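Local coordinates for protein dihydropteroate synthase (Mycobacterium smegmatis, PDB 6OMZ) that probably catalyses the condensation of para-aminobenzoate with 6-hydroxymethyl-7,8-dihydropterin diphosphate to give 7,8-dihydropteroate, a folate precursor, and here holds a pterin monophosphate, at residues P160-V165 with F198-E203; I192-G197 with P213-T218; A207-L212 with V222-S227; R230-L235 with E250-V255. The protein carries 1 engineered substitution. One frame throughout, in Å; residues are numbered along the deposited sequence. Where two conformers were deposited one is given.

Overall arrangement
Interactions 1, 2 and 3 each have a residue at the bound pterin monophosphate of this TIM barrel: F198 in the first, D193 in the second, L223 and G225 in the third. Interaction 4 joins two helices further along the chain. Interactions 2 and 3 are closest, with centres about 6 Å apart: I192 O and L223 N, 2.9 Å apart, link their strands, and D193 and L223 both face the pterin. Interaction 1, centred about 14 Å from interaction 2, is tied to it by K200 NZ, which lies 2.9 Å from G195 O. The 198-203 and 207-212 segments share helix 202-210, joining interactions 1 and 3. Interaction 4 packs against interaction 3, where S227 CA comes within 3.5 Å of T253 CG2.

Interaction 1: P160-V165 with F198-E203; sequences PGYRDV and FAKTAE. With PMM (pterin-6-yl-methyl-monophosphate), chain D; EDO (1,2-ethanediol), chain M; EDO (1,2-ethanediol), chain I.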
# COMPACT_ATOMS: atom_id res chain seq x y z
N PRO A 160 -14.27 -11.40 -9.16
CA PRO A 160 -15.71 -11.31 -9.41
C PRO A 160 -15.98 -10.86 -10.84
O PRO A 160 -15.08 -10.53 -11.60
CB PRO A 160 -16.18 -10.27 -8.39
CG PRO A 160 -14.99 -9.39 -8.18
CD PRO A 160 -13.76 -10.24 -8.39
N GLY A 161 -17.26 -10.90 -11.19
CA GLY A 161 -17.70 -10.37 -12.46
C GLY A 161 -17.98 -8.88 -12.36
O GLY A 161 -19.00 -8.47 -11.81
N TYR A 162 -17.05 -8.07 -12.86
CA TYR A 162 -17.30 -6.64 -13.01
C TYR A 162 -17.96 -6.37 -14.36
O TYR A 162 -17.49 -6.87 -15.39
CB TYR A 162 -15.99 -5.85 -12.95
CG TYR A 162 -15.11 -6.13 -11.75
CD1 TYR A 162 -15.30 -5.45 -10.55
CD2 TYR A 162 -14.09 -7.06 -11.83
CE1 TYR A 162 -14.47 -5.70 -9.45
CE2 TYR A 162 -13.26 -7.31 -10.74
CZ TYR A 162 -13.46 -6.63 -9.56
OH TYR A 162 -12.63 -6.90 -8.48
N ARG A 163 -19.01 -5.55 -14.36
CA ARG A 163 -19.48 -5.00 -15.64
C ARG A 163 -18.50 -3.95 -16.14
O ARG A 163 -18.27 -3.82 -17.35
CB ARG A 163 -20.87 -4.37 -15.50
CG ARG A 163 -22.00 -5.26 -14.98
CD ARG A 163 -22.52 -6.24 -16.01
NE ARG A 163 -22.95 -5.63 -17.26
CZ ARG A 163 -23.48 -6.31 -18.27
NH1 ARG A 163 -23.67 -7.62 -18.15
NH2 ARG A 163 -23.83 -5.70 -19.40
N ASP A 164 -17.93 -3.17 -15.22
CA ASP A 164 -17.03 -2.06 -15.54
C ASP A 164 -16.12 -1.88 -14.33
O ASP A 164 -16.47 -1.17 -13.38
CB ASP A 164 -17.83 -0.79 -15.85
CG ASP A 164 -16.94 0.39 -16.26
OD1 ASP A 164 -15.76 0.45 -15.86
OD2 ASP A 164 -17.44 1.27 -17.00
N VAL A 165 -14.95 -2.52 -14.37
CA VAL A 165 -14.09 -2.52 -13.18
C VAL A 165 -13.71 -1.10 -12.79
O VAL A 165 -13.59 -0.78 -11.60
CB VAL A 165 -12.84 -3.41 -13.38
CG1 VAL A 165 -11.89 -2.81 -14.42
CG2 VAL A 165 -12.11 -3.60 -12.05
N PHE A 198 -5.78 -7.33 -6.31
CA PHE A 198 -6.62 -7.93 -5.27
C PHE A 198 -7.96 -8.30 -5.88
O PHE A 198 -8.82 -7.43 -6.07
CB PHE A 198 -6.78 -6.98 -4.10
CG PHE A 198 -5.58 -6.90 -3.19
CD1 PHE A 198 -4.53 -6.05 -3.48
CD2 PHE A 198 -5.53 -7.66 -2.02
CE1 PHE A 198 -3.44 -5.96 -2.64
CE2 PHE A 198 -4.44 -7.57 -1.16
CZ PHE A 198 -3.38 -6.73 -1.48
N ALA A 199 -8.15 -9.59 -6.19
CA ALA A 199 -9.34 -10.08 -6.90
C ALA A 199 -9.54 -9.31 -8.20
O ALA A 199 -10.66 -8.95 -8.57
CB ALA A 199 -10.59 -10.03 -6.02
N LYS A 200 -8.44 -9.06 -8.90
CA LYS A 200 -8.45 -8.32 -10.16
C LYS A 200 -7.46 -9.00 -11.10
O LYS A 200 -6.42 -9.49 -10.66
CB LYS A 200 -8.06 -6.85 -9.94
CG LYS A 200 -9.06 -6.05 -9.07
CD LYS A 200 -8.58 -4.59 -8.90
CE LYS A 200 -9.49 -3.79 -7.94
NZ LYS A 200 -9.21 -4.23 -6.51
N THR A 201 -7.80 -9.03 -12.39
CA THR A 201 -6.88 -9.56 -13.40
C THR A 201 -5.87 -8.50 -13.83
O THR A 201 -5.99 -7.32 -13.51
CB THR A 201 -7.63 -10.02 -14.65
OG1 THR A 201 -8.14 -8.85 -15.33
CG2 THR A 201 -8.78 -10.96 -14.30
N ALA A 202 -4.87 -8.94 -14.60
CA ALA A 202 -3.92 -8.00 -15.18
C ALA A 202 -4.64 -6.94 -16.01
O ALA A 202 -4.31 -5.75 -15.93
CB ALA A 202 -2.90 -8.75 -16.04
N GLU A 203 -5.60 -7.36 -16.84
CA GLU A 203 -6.31 -6.40 -17.68
C GLU A 203 -7.13 -5.41 -16.86
O GLU A 203 -7.23 -4.23 -17.21
CB GLU A 203 -7.19 -7.14 -18.69
CG GLU A 203 -6.40 -7.83 -19.79
CD GLU A 203 -6.01 -9.26 -19.41
OE1 GLU A 203 -6.16 -9.65 -18.23
OE2 GLU A 203 -5.57 -10.01 -20.31
N5 PMM D . -0.48 -4.44 -1.38
C6 PMM D . -0.13 -5.28 -0.39
C7 PMM D . -0.23 -4.89 0.94
N8 PMM D . -0.71 -3.71 1.34
N1 PMM D . -1.62 -1.71 0.79
C2 PMM D . -2.05 -0.85 -0.13
N2 PMM D . -2.63 0.29 0.25
N3 PMM D . -1.98 -1.09 -1.47
C4 PMM D . -1.46 -2.24 -2.04
O4 PMM D . -1.40 -2.37 -3.26
C4A PMM D . -0.98 -3.23 -1.06
C8A PMM D . -1.08 -2.90 0.35
C9 PMM D . 0.27 -6.67 -0.79
O10 PMM D . 1.55 -6.63 -1.48
PA PMM D . 3.03 -6.83 -0.82
O1P PMM D . 3.98 -6.64 -1.95
O2P PMM D . 3.24 -5.78 0.27
O3P PMM D . 3.11 -8.22 -0.21
C1 EDO M . -20.37 -10.80 -8.25
O1 EDO M . -19.71 -11.11 -9.48
C2 EDO M . -19.73 -9.57 -7.61
O2 EDO M . -20.21 -8.37 -8.23
C1 EDO I . -16.31 4.99 -17.16
O1 EDO I . -17.55 4.47 -16.68
C2 EDO I . -15.21 3.98 -16.84
O2 EDO I . -15.23 2.92 -17.80
O HOH W 1 -11.57 -6.49 -6.03
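The phenol oxygen of Y162 is gripped twice: OH donates to A199 O at 2.8 Å and accepts a bond from water 1, which also donates to F198 O. A199 O lies at the edge of the Y162 ring, near its plane, while the donor is tilted 34° from the carbonyl plane, with a C=O...donor angle of 146°. One face of the ring is covered by V165, whose CG2 stands 3.8 Å above the centre, and H204 meets the ring edge-to-face. P160 CD packs on A199, 3.4 Å from A199 O and 4.0 Å from A199 CB. In the TIM barrel, 160-165 lies in the loop after strand 143-146 and runs into helix 165-182; the other segment leads from strand 190-193 into helix 202-210, at the barrel end that binds the pterin. K200 crosses Y162 at about a right angle, bringing CG to 3.7 Å from OH. Its chain runs extended until a bend at chi4 (75°) turns NZ back to F198 O, a long bond of 3.3 Å made in the carbonyl plane on a lone pair. F198 O therefore serves both the lysine and the water. The stronger partner of NZ is G195 O, and H147 ND1 is another. The F198 ring leads away from Y162 into the ligand pocket, where PMM N5 lies at its edge, 3.6 Å from CE1.

Interaction 2: I192-G197 with P213-T218; sequences IDPGLG and PDLVAT. With PMM (pterin-6-yl-methyl-monophosphate), chain D.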
# COMPACT_ATOMS: atom_id res chain seq x y z
N ILE A 192 -7.56 6.86 -0.88
CA ILE A 192 -8.11 5.66 -1.52
C ILE A 192 -7.05 5.02 -2.40
O ILE A 192 -6.09 5.66 -2.83
CB ILE A 192 -9.38 5.97 -2.34
CG1 ILE A 192 -9.11 7.09 -3.35
CG2 ILE A 192 -10.55 6.31 -1.39
CD1 ILE A 192 -10.32 7.45 -4.24
N ASP A 193 -7.24 3.72 -2.68
CA ASP A 193 -6.23 2.91 -3.37
C ASP A 193 -7.02 1.89 -4.20
O ASP A 193 -7.86 1.20 -3.62
CB ASP A 193 -5.30 2.22 -2.35
CG ASP A 193 -4.19 1.37 -2.99
OD1 ASP A 193 -4.39 0.78 -4.08
OD2 ASP A 193 -3.10 1.27 -2.37
N PRO A 194 -6.77 1.78 -5.51
CA PRO A 194 -7.56 0.84 -6.33
C PRO A 194 -7.30 -0.64 -6.02
O PRO A 194 -8.01 -1.49 -6.56
CB PRO A 194 -7.15 1.18 -7.76
CG PRO A 194 -5.73 1.72 -7.62
CD PRO A 194 -5.74 2.48 -6.30
N GLY A 195 -6.31 -0.96 -5.21
CA GLY A 195 -6.07 -2.34 -4.83
C GLY A 195 -5.68 -3.22 -6.01
O GLY A 195 -6.32 -4.25 -6.25
N LEU A 196 -4.63 -2.83 -6.75
CA LEU A 196 -4.24 -3.58 -7.93
C LEU A 196 -3.95 -5.04 -7.58
O LEU A 196 -3.30 -5.34 -6.58
CB LEU A 196 -3.00 -2.94 -8.57
CG LEU A 196 -3.09 -1.46 -8.94
CD1 LEU A 196 -1.74 -0.95 -9.46
CD2 LEU A 196 -4.18 -1.25 -9.99
N GLY A 197 -4.47 -5.96 -8.39
CA GLY A 197 -4.22 -7.37 -8.20
C GLY A 197 -5.08 -8.07 -7.16
O GLY A 197 -5.12 -9.30 -7.14
N PRO A 213 -6.28 9.18 -13.68
CA PRO A 213 -6.76 10.57 -13.59
C PRO A 213 -8.22 10.67 -13.14
O PRO A 213 -8.56 11.59 -12.38
CB PRO A 213 -6.59 11.10 -15.02
CG PRO A 213 -5.48 10.28 -15.58
CD PRO A 213 -5.64 8.91 -14.99
N ASP A 214 -9.08 9.76 -13.61
CA ASP A 214 -10.48 9.75 -13.16
C ASP A 214 -10.56 9.60 -11.65
O ASP A 214 -11.33 10.30 -10.99
CB ASP A 214 -11.25 8.61 -13.83
CG ASP A 214 -11.63 8.90 -15.26
OD1 ASP A 214 -11.35 10.02 -15.74
OD2 ASP A 214 -12.22 8.00 -15.90
N LEU A 215 -9.77 8.69 -11.09
CA LEU A 215 -9.82 8.46 -9.66
C LEU A 215 -9.19 9.62 -8.90
O LEU A 215 -9.69 10.05 -7.86
CB LEU A 215 -9.14 7.12 -9.34
CG LEU A 215 -9.46 6.39 -8.03
CD1 LEU A 215 -10.95 5.99 -7.94
CD2 LEU A 215 -8.59 5.15 -7.93
N VAL A 216 -8.09 10.18 -9.44
CA VAL A 216 -7.50 11.39 -8.87
C VAL A 216 -8.51 12.53 -8.88
O VAL A 216 -8.59 13.33 -7.94
CB VAL A 216 -6.21 11.75 -9.64
CG1 VAL A 216 -5.69 13.12 -9.22
CG2 VAL A 216 -5.15 10.66 -9.39
N ALA A 217 -9.33 12.59 -9.92
CA ALA A 217 -10.32 13.66 -10.05
C ALA A 217 -11.41 13.60 -8.98
O ALA A 217 -12.19 14.55 -8.88
CB ALA A 217 -10.95 13.64 -11.44
N THR A 218 -11.49 12.53 -8.19
CA THR A 218 -12.45 12.53 -7.07
C THR A 218 -12.12 13.60 -6.04
O THR A 218 -12.99 13.97 -5.24
CB THR A 218 -12.50 11.17 -6.36
OG1 THR A 218 -11.25 10.93 -5.70
CG2 THR A 218 -12.81 10.03 -7.34
N5 PMM D . -0.48 -4.44 -1.38
C6 PMM D . -0.13 -5.28 -0.39
C7 PMM D . -0.23 -4.89 0.94
N8 PMM D . -0.71 -3.71 1.34
N1 PMM D . -1.62 -1.71 0.79
C2 PMM D . -2.05 -0.85 -0.13
N2 PMM D . -2.63 0.29 0.25
N3 PMM D . -1.98 -1.09 -1.47
C4 PMM D . -1.46 -2.24 -2.04
O4 PMM D . -1.40 -2.37 -3.26
C4A PMM D . -0.98 -3.23 -1.06
C8A PMM D . -1.08 -2.90 0.35
C9 PMM D . 0.27 -6.67 -0.79
O10 PMM D . 1.55 -6.63 -1.48
PA PMM D . 3.03 -6.83 -0.82
O1P PMM D . 3.98 -6.64 -1.95
O2P PMM D . 3.24 -5.78 0.27
O3P PMM D . 3.11 -8.22 -0.21
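L215, on the short helix 212-216, is where the 213-218 segment first meets the strand end. Its first torsion, with CG anti to the backbone N (chi1 -158°), carries CG toward I192 and P194. The two methyls then go to different neighbours: CD1 lies 4.0 Å from CD1 of I192, and CD2 is 4.2 Å from P194 CB. L215 O accepts from both the hydroxyl and the backbone N of T218. The hydroxyl bond is 2.8 Å long and nearly straight on the carbonyl, with a C=O...donor angle of 170°. T218 can make it because OG1 sits between its backbone N and carbonyl carbon. T218 OG1 is also hydrogen-bonded to V220 N, and the I192 methyl merely brushes it, CD1 lying 3.9 Å from OG1. L173 and V177 of helix 165-182 close further round I192. From D193 the side chain sets off on the other side of the strand, toward the pterin. Its OD2 accepts from PMM N3 and PMM N2, each at 2.8 Å. OD1 accepts from G195 N in an Asx turn whose N-H approaches on the anti side, 32° out of the carboxylate plane. The chemistry is thus split: apolar carbons and a satisfied hydroxyl join the end of strand 190-193 to helix 212-216 and the turn after it, while on the pterin side one carboxylate oxygen reads the ligand and the other is tied to the turn.

Interaction 3: A207-L212 with V222-S227; sequences ALLHAL and VLVGAS. With PMM (pterin-6-yl-methyl-monophosphate), chain D.
L212 lays its two methyls over V222, just before strand 223-224, and V224 on it: CD1 comes to 3.7 Å from V222 CG1, and CD1 and CD2 are each 4.1 Å from V224 CG2. L212 and V222 run past each other in opposite directions, whereas L212 meets V224 at a slant. The leucine reaches both because CG lies anti to its backbone N (chi1 -176°), which sends the branch point toward the strand. Three residues earlier, near the end of helix 202-210, L209 comes in from the flank. Its first bond does not aim at the strand; chi2 (173°) puts CD1 in the extended position, and it is the other branch, CD2, that lies 4.0 Å from V224 CG1. V224 is therefore shared, one methyl facing L209 and the other L212. No hydrogen bond crosses between the segments, so the join is purely apolar. Around it, A260 of helix 250-262 touches L212, L196 packs on both L209 and V224, and I192 touches V222. Between the two valines L223 points to the opposite side, with CD2 3.7 Å from PMM N2. Just beyond V224, G225 O lies 3.3 Å from PMM O4 and accepts a hydrogen bond from K229 NZ. After strand 190-193 the chain passes through helices 202-210 and 212-216 and returns as strand 223-224, bonded to strand 190-193 through I192 and L223. This is the beta-alpha-beta crossover of a TIM barrel, the two consecutive helices packed on the strand's outer face and its inner face turned to the pterin pocket.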
# COMPACT_ATOMS: atom_id res chain seq x y z
N ALA A 207 -6.58 -1.20 -16.95
CA ALA A 207 -7.69 -0.26 -17.10
C ALA A 207 -7.75 0.71 -15.92
O ALA A 207 -7.98 1.90 -16.10
CB ALA A 207 -9.02 -1.00 -17.26
N LEU A 208 -7.52 0.20 -14.69
CA LEU A 208 -7.55 1.08 -13.52
C LEU A 208 -6.43 2.10 -13.56
O LEU A 208 -6.62 3.26 -13.17
CB LEU A 208 -7.45 0.25 -12.24
CG LEU A 208 -8.74 -0.53 -11.96
CD1 LEU A 208 -8.45 -1.66 -10.96
CD2 LEU A 208 -9.80 0.42 -11.44
N LEU A 209 -5.25 1.69 -14.03
CA LEU A 209 -4.12 2.60 -14.10
C LEU A 209 -4.32 3.63 -15.20
O LEU A 209 -4.04 4.82 -15.00
CB LEU A 209 -2.83 1.82 -14.30
CG LEU A 209 -2.36 1.10 -13.03
CD1 LEU A 209 -1.19 0.21 -13.40
CD2 LEU A 209 -1.96 2.13 -11.96
N HIS A 210 -4.82 3.20 -16.36
CA HIS A 210 -5.12 4.19 -17.39
C HIS A 210 -6.17 5.19 -16.90
O HIS A 210 -6.14 6.37 -17.29
CB HIS A 210 -5.61 3.53 -18.67
CG HIS A 210 -5.89 4.51 -19.76
ND1 HIS A 210 -7.14 5.05 -19.98
CD2 HIS A 210 -5.06 5.10 -20.66
CE1 HIS A 210 -7.08 5.90 -20.99
NE2 HIS A 210 -5.83 5.95 -21.42
N ALA A 211 -7.09 4.74 -16.05
CA ALA A 211 -8.13 5.60 -15.51
C ALA A 211 -7.71 6.28 -14.22
O ALA A 211 -8.56 6.87 -13.55
CB ALA A 211 -9.41 4.80 -15.29
N LEU A 212 -6.43 6.21 -13.85
CA LEU A 212 -5.96 6.90 -12.66
C LEU A 212 -6.37 8.37 -12.61
O LEU A 212 -6.82 8.81 -11.53
CB LEU A 212 -4.44 6.74 -12.52
CG LEU A 212 -3.75 7.32 -11.28
CD1 LEU A 212 -4.43 6.83 -10.00
CD2 LEU A 212 -2.26 6.97 -11.29
N VAL A 222 -4.94 9.63 -3.87
CA VAL A 222 -4.88 8.27 -4.40
C VAL A 222 -3.49 7.69 -4.17
O VAL A 222 -2.49 8.29 -4.58
CB VAL A 222 -5.23 8.22 -5.90
CG1 VAL A 222 -5.11 6.78 -6.41
CG2 VAL A 222 -6.65 8.74 -6.14
N LEU A 223 -3.44 6.51 -3.55
CA LEU A 223 -2.23 5.72 -3.41
C LEU A 223 -2.28 4.56 -4.38
O LEU A 223 -3.33 3.93 -4.54
CB LEU A 223 -2.10 5.19 -1.97
CG LEU A 223 -0.98 4.19 -1.65
CD1 LEU A 223 0.38 4.85 -1.78
CD2 LEU A 223 -1.18 3.62 -0.23
N VAL A 224 -1.16 4.28 -5.05
CA VAL A 224 -1.05 3.18 -6.00
C VAL A 224 -0.06 2.15 -5.46
O VAL A 224 1.07 2.50 -5.09
CB VAL A 224 -0.59 3.68 -7.38
CG1 VAL A 224 -0.28 2.51 -8.30
CG2 VAL A 224 -1.65 4.58 -7.99
N GLY A 225 -0.47 0.88 -5.45
CA GLY A 225 0.46 -0.19 -5.10
C GLY A 225 0.59 -1.23 -6.19
O GLY A 225 -0.24 -2.14 -6.29
N ALA A 226 1.61 -1.10 -7.04
CA ALA A 226 1.84 -2.06 -8.10
C ALA A 226 3.06 -2.95 -7.86
O ALA A 226 3.22 -3.96 -8.55
CB ALA A 226 2.03 -1.34 -9.44
N SER A 227 3.88 -2.61 -6.88
CA SER A 227 5.23 -3.16 -6.72
C SER A 227 5.25 -4.68 -6.72
O SER A 227 4.66 -5.32 -5.85
CB SER A 227 5.82 -2.62 -5.41
OG SER A 227 7.13 -3.13 -5.19
N5 PMM D . -0.48 -4.44 -1.38
C6 PMM D . -0.13 -5.28 -0.39
C7 PMM D . -0.23 -4.89 0.94
N8 PMM D . -0.71 -3.71 1.34
N1 PMM D . -1.62 -1.71 0.79
C2 PMM D . -2.05 -0.85 -0.13
N2 PMM D . -2.63 0.29 0.25
N3 PMM D . -1.98 -1.09 -1.47
C4 PMM D . -1.46 -2.24 -2.04
O4 PMM D . -1.40 -2.37 -3.26
C4A PMM D . -0.98 -3.23 -1.06
C8A PMM D . -1.08 -2.90 0.35
C9 PMM D . 0.27 -6.67 -0.79
O10 PMM D . 1.55 -6.63 -1.48
PA PMM D . 3.03 -6.83 -0.82
O1P PMM D . 3.98 -6.64 -1.95
O2P PMM D . 3.24 -5.78 0.27
O3P PMM D . 3.11 -8.22 -0.21

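Interaction 4: R230-L235 with E250-V255; sequences RFLGTL and ETATAV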
# COMPACT_ATOMS: atom_id res chain seq x y z
N ARG A 230 1.57 -9.57 -9.42
CA ARG A 230 1.50 -10.67 -10.37
C ARG A 230 1.33 -10.19 -11.81
O ARG A 230 1.88 -10.81 -12.73
CB ARG A 230 0.35 -11.61 -9.97
CG ARG A 230 0.27 -12.90 -10.79
CD ARG A 230 -0.68 -13.95 -10.15
NE ARG A 230 -2.08 -13.52 -10.14
CZ ARG A 230 -2.95 -13.76 -11.12
NH1 ARG A 230 -2.58 -14.43 -12.20
NH2 ARG A 230 -4.20 -13.32 -11.01
N PHE A 231 0.56 -9.11 -12.03
CA PHE A 231 0.37 -8.64 -13.40
C PHE A 231 1.67 -8.16 -14.05
O PHE A 231 1.79 -8.19 -15.28
CB PHE A 231 -0.72 -7.55 -13.47
CG PHE A 231 -0.29 -6.14 -13.06
CD1 PHE A 231 0.25 -5.88 -11.81
CD2 PHE A 231 -0.53 -5.06 -13.91
CE1 PHE A 231 0.58 -4.59 -11.42
CE2 PHE A 231 -0.20 -3.76 -13.54
CZ PHE A 231 0.36 -3.52 -12.28
N LEU A 232 2.66 -7.75 -13.25
CA LEU A 232 3.96 -7.43 -13.84
C LEU A 232 4.70 -8.70 -14.23
O LEU A 232 5.42 -8.72 -15.24
CB LEU A 232 4.78 -6.59 -12.87
CG LEU A 232 4.13 -5.26 -12.49
CD1 LEU A 232 5.07 -4.44 -11.60
CD2 LEU A 232 3.76 -4.48 -13.75
N GLY A 233 4.55 -9.78 -13.45
CA GLY A 233 5.10 -11.05 -13.88
C GLY A 233 4.50 -11.51 -15.20
O GLY A 233 5.20 -12.06 -16.05
N THR A 234 3.21 -11.22 -15.39
CA THR A 234 2.50 -11.58 -16.62
C THR A 234 2.95 -10.70 -17.78
O THR A 234 3.25 -11.20 -18.87
CB THR A 234 0.99 -11.43 -16.40
OG1 THR A 234 0.58 -12.31 -15.35
CG2 THR A 234 0.21 -11.74 -17.67
N LEU A 235 2.99 -9.38 -17.55
CA LEU A 235 3.43 -8.45 -18.59
C LEU A 235 4.79 -8.83 -19.16
O LEU A 235 5.02 -8.75 -20.38
CB LEU A 235 3.50 -7.04 -18.02
CG LEU A 235 3.86 -5.94 -19.01
CD1 LEU A 235 2.69 -5.65 -19.95
CD2 LEU A 235 4.31 -4.66 -18.29
N GLU A 250 11.23 -4.93 -11.04
CA GLU A 250 11.47 -3.63 -10.41
C GLU A 250 11.55 -2.49 -11.42
O GLU A 250 11.12 -1.37 -11.13
CB GLU A 250 12.75 -3.68 -9.57
CG GLU A 250 12.71 -4.72 -8.44
CD GLU A 250 11.73 -4.39 -7.32
OE1 GLU A 250 10.95 -3.42 -7.44
OE2 GLU A 250 11.74 -5.13 -6.31
N THR A 251 12.13 -2.71 -12.60
CA THR A 251 12.09 -1.65 -13.60
C THR A 251 10.64 -1.28 -13.92
O THR A 251 10.26 -0.11 -13.92
CB THR A 251 12.84 -2.05 -14.87
OG1 THR A 251 14.19 -2.41 -14.54
CG2 THR A 251 12.84 -0.88 -15.86
N ALA A 252 9.81 -2.29 -14.17
CA ALA A 252 8.40 -2.03 -14.45
C ALA A 252 7.72 -1.28 -13.31
O ALA A 252 6.94 -0.35 -13.54
CB ALA A 252 7.68 -3.36 -14.72
N THR A 253 8.03 -1.66 -12.06
CA THR A 253 7.43 -0.99 -10.91
C THR A 253 7.83 0.48 -10.86
O THR A 253 6.98 1.35 -10.60
CB THR A 253 7.87 -1.70 -9.62
OG1 THR A 253 7.34 -3.04 -9.61
CG2 THR A 253 7.38 -0.95 -8.38
N ALA A 254 9.10 0.78 -11.13
CA ALA A 254 9.57 2.16 -11.08
C ALA A 254 8.94 3.01 -12.17
O ALA A 254 8.66 4.20 -11.96
CB ALA A 254 11.10 2.19 -11.18
N VAL A 255 8.74 2.43 -13.36
CA VAL A 255 8.06 3.15 -14.43
C VAL A 255 6.62 3.47 -14.03
O VAL A 255 6.12 4.58 -14.29
CB VAL A 255 8.12 2.35 -15.75
CG1 VAL A 255 7.29 3.04 -16.83
CG2 VAL A 255 9.57 2.21 -16.20
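Helix 230-235 and the first turns of helix 250-262 come nearest at L232 and A252, where the CA atoms are 7.0 Å apart, and no hydrogen bond crosses between the two segments. L232 carries the contact from its side. With CG anti to the carbonyl carbon (chi1 -60°) and an extended second torsion, it aims its fork at the facing helix. CD2 touches A252 CB at 4.2 Å, while CD1 presses close to the hydroxyl of T253, 3.3 Å from OG1. The side chains of L232 and T253 cross at about a right angle. This is a packing contact; the hydrogen bonds of T253 OG1 are to R249 O, four residues back and just before the helix begins, and to R228 N. Its first torsion (chi1 -64°) places OG1 beside the backbone N, on the way to that carbonyl. The same fork is backed by F231, since L232 CD2 lies 3.8 Å above one face of that ring, offset toward the rim. F231 itself turns to helix 202-210, touching A202, N205 and L209 and meeting the ring of W206. Both helices belong to the connection between strands 223-224 and 267-270 of the TIM barrel, and they pack on each other outside its strands. Helix 230-235 thus sits between helices 202-210 and 250-262; I256 packs on both F231 and L232, and T253 touches S227 in the loop after strand 223-224.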